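Local coordinates for protein BIFUNCTIONAL PROTEIN Proline utilization A (PutA) (Corynebacterium freiburgense, PDB 5UX5) that probably catalyses both steps of proline oxidation to glutamate, pairing an FAD-dependent proline dehydrogenase with an NAD-dependent aldehyde dehydrogenase in one chain, at residues 1051-1055 against 1056-1060. Sequence-based numbering, arbitrary orientation.
Sequences ELLHF and LKEQA
Leu1056 meets Leu1052 and Leu1053 in a local contact where a 3-10 turn, residues 1052-1055, runs straight into strand 1056-1064. The turn follows helix 1048-1051 in the C-terminal part of the chain. The strand pairs antiparallel with strand 965-980 and parallel with strand 870-873, which lies within the aldehyde dehydrogenase family region. The backbone bond that closes the turn runs from Leu1056 N to Leu1053 O, 3.2 Å. Its N-H...O angle is 159°. One step earlier, Phe1055 N bonds to Leu1052 O at 2.9 Å. The Leu1056 side chain lies over that same oxygen, with Leu1056 CG 3.4 Å from Leu1052 O. Its CG sits beside the backbone N (chi1 -60°), which turns the branch back toward the turn. Leu1056 CD1 then comes within 4.5 Å of Leu1052 CB, a loose apolar touch. Phe953 of helix 936-953 packs against Leu1052, Leu1053 and Leu1056; Leu1052 and Leu1056 are buried, while Leu1053 stays partly exposed. Farther along the strand, the carboxylate of Glu1058 is grazed by Leu1053 CD2 from the turn; its oxygens bond to Asn905 ND2 and Lys900 N. His1054 ND1 reaches back to Glu1051, the last residue of the preceding helix, and donates to its OE1 at 2.7 Å. The acceptor lies near the imidazole plane, while the nitrogen approaches from above the carboxylate plane; Glu1051 OE2 forms a salt bridge with Arg1017 NH2.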
loop_
_atom_site.group_PDB
_atom_site.type_symbol
_atom_site.label_atom_id
_atom_site.label_comp_id
_atom_site.label_asym_id
_atom_site.label_seq_id
_atom_site.Cartn_x
_atom_site.Cartn_y
_atom_site.Cartn_z
ATOM N N GLU A 1051 19.068 -21.457 -19.465
ATOM C CA GLU A 1051 19.712 -20.630 -20.485
ATOM C C GLU A 1051 18.792 -19.533 -20.985
ATOM O O GLU A 1051 19.259 -18.434 -21.288
ATOM C CB GLU A 1051 20.167 -21.490 -21.657
ATOM C CG GLU A 1051 21.022 -20.782 -22.705
ATOM C CD GLU A 1051 22.333 -20.214 -22.146
ATOM O OE1 GLU A 1051 22.605 -19.020 -22.408
ATOM O OE2 GLU A 1051 23.117 -20.964 -21.505
ATOM N N LEU A 1052 17.484 -19.797 -21.080
ATOM C CA LEU A 1052 16.579 -18.786 -21.626
ATOM C C LEU A 1052 16.465 -17.544 -20.732
ATOM O O LEU A 1052 15.991 -16.498 -21.204
ATOM C CB LEU A 1052 15.188 -19.389 -21.906
ATOM C CG LEU A 1052 15.103 -20.360 -23.110
ATOM C CD1 LEU A 1052 13.785 -21.093 -23.221
ATOM C CD2 LEU A 1052 15.356 -19.660 -24.419
ATOM N N LEU A 1053 16.912 -17.604 -19.471
ATOM C CA LEU A 1053 16.842 -16.401 -18.639
ATOM C C LEU A 1053 17.715 -15.301 -19.231
ATOM O O LEU A 1053 17.391 -14.115 -19.118
ATOM C CB LEU A 1053 17.225 -16.709 -17.181
ATOM C CG LEU A 1053 16.236 -17.578 -16.371
ATOM C CD1 LEU A 1053 16.741 -17.999 -15.012
ATOM C CD2 LEU A 1053 14.906 -16.938 -16.191
ATOM N N HIS A 1054 18.791 -15.683 -19.920
ATOM C CA HIS A 1054 19.672 -14.731 -20.578
ATOM C C HIS A 1054 18.991 -13.999 -21.721
ATOM O O HIS A 1054 19.508 -12.965 -22.172
ATOM C CB HIS A 1054 20.917 -15.455 -21.096
ATOM C CG HIS A 1054 21.667 -16.182 -20.032
ATOM N ND1 HIS A 1054 22.157 -17.459 -20.203
ATOM C CD2 HIS A 1054 22.027 -15.806 -18.782
ATOM C CE1 HIS A 1054 22.772 -17.846 -19.100
ATOM N NE2 HIS A 1054 22.711 -16.859 -18.222
ATOM N N PHE A 1055 17.831 -14.480 -22.171
ATOM C CA PHE A 1055 17.129 -13.873 -23.290
ATOM C C PHE A 1055 15.875 -13.123 -22.877
ATOM O O PHE A 1055 15.123 -12.670 -23.749
ATOM C CB PHE A 1055 16.796 -14.954 -24.319
ATOM C CG PHE A 1055 18.014 -15.540 -24.972
ATOM C CD1 PHE A 1055 18.813 -16.451 -24.290
ATOM C CD2 PHE A 1055 18.370 -15.179 -26.255
ATOM C CE1 PHE A 1055 19.950 -16.983 -24.881
ATOM C CE2 PHE A 1055 19.499 -15.727 -26.856
ATOM C CZ PHE A 1055 20.288 -16.623 -26.167
ATOM N N LEU A 1056 15.640 -12.963 -21.568
ATOM C CA LEU A 1056 14.377 -12.460 -21.025
ATOM C C LEU A 1056 14.606 -11.454 -19.897
ATOM O O LEU A 1056 15.544 -11.557 -19.097
ATOM C CB LEU A 1056 13.505 -13.613 -20.500
ATOM C CG LEU A 1056 13.098 -14.681 -21.521
ATOM C CD1 LEU A 1056 12.608 -15.909 -20.791
ATOM C CD2 LEU A 1056 12.035 -14.165 -22.478
ATOM N N LYS A 1057 13.705 -10.499 -19.816
ATOM C CA LYS A 1057 13.683 -9.527 -18.734
ATOM C C LYS A 1057 12.445 -9.782 -17.879
ATOM O O LYS A 1057 11.314 -9.704 -18.373
ATOM C CB LYS A 1057 13.654 -8.107 -19.304
ATOM C CG LYS A 1057 14.844 -7.684 -20.138
ATOM C CD LYS A 1057 14.636 -6.251 -20.613
ATOM C CE LYS A 1057 13.380 -6.174 -21.457
ATOM N NZ LYS A 1057 13.276 -4.968 -22.333
ATOM N N GLU A 1058 12.649 -10.045 -16.596
ATOM C CA GLU A 1058 11.512 -10.294 -15.723
ATOM C C GLU A 1058 10.735 -8.999 -15.510
ATOM O O GLU A 1058 11.313 -7.903 -15.536
ATOM C CB GLU A 1058 11.994 -10.849 -14.380
ATOM C CG GLU A 1058 12.766 -12.146 -14.508
ATOM C CD GLU A 1058 13.308 -12.669 -13.189
ATOM O OE1 GLU A 1058 14.002 -13.724 -13.206
ATOM O OE2 GLU A 1058 13.069 -12.016 -12.149
ATOM N N GLN A 1059 9.413 -9.126 -15.314
ATOM C CA GLN A 1059 8.561 -7.958 -15.082
ATOM C C GLN A 1059 7.335 -8.289 -14.238
ATOM O O GLN A 1059 6.637 -9.273 -14.499
ATOM C CB GLN A 1059 8.087 -7.342 -16.406
ATOM C CG GLN A 1059 7.139 -6.163 -16.255
ATOM C CD GLN A 1059 6.645 -5.636 -17.574
ATOM O OE1 GLN A 1059 5.955 -6.342 -18.309
ATOM N NE2 GLN A 1059 6.960 -4.376 -17.872
ATOM N N ALA A 1060 7.033 -7.412 -13.277
ATOM C CA ALA A 1060 5.825 -7.499 -12.460
ATOM C C ALA A 1060 4.840 -6.418 -12.876
ATOM O O ALA A 1060 5.212 -5.245 -12.949
ATOM C CB ALA A 1060 6.156 -7.336 -10.982
#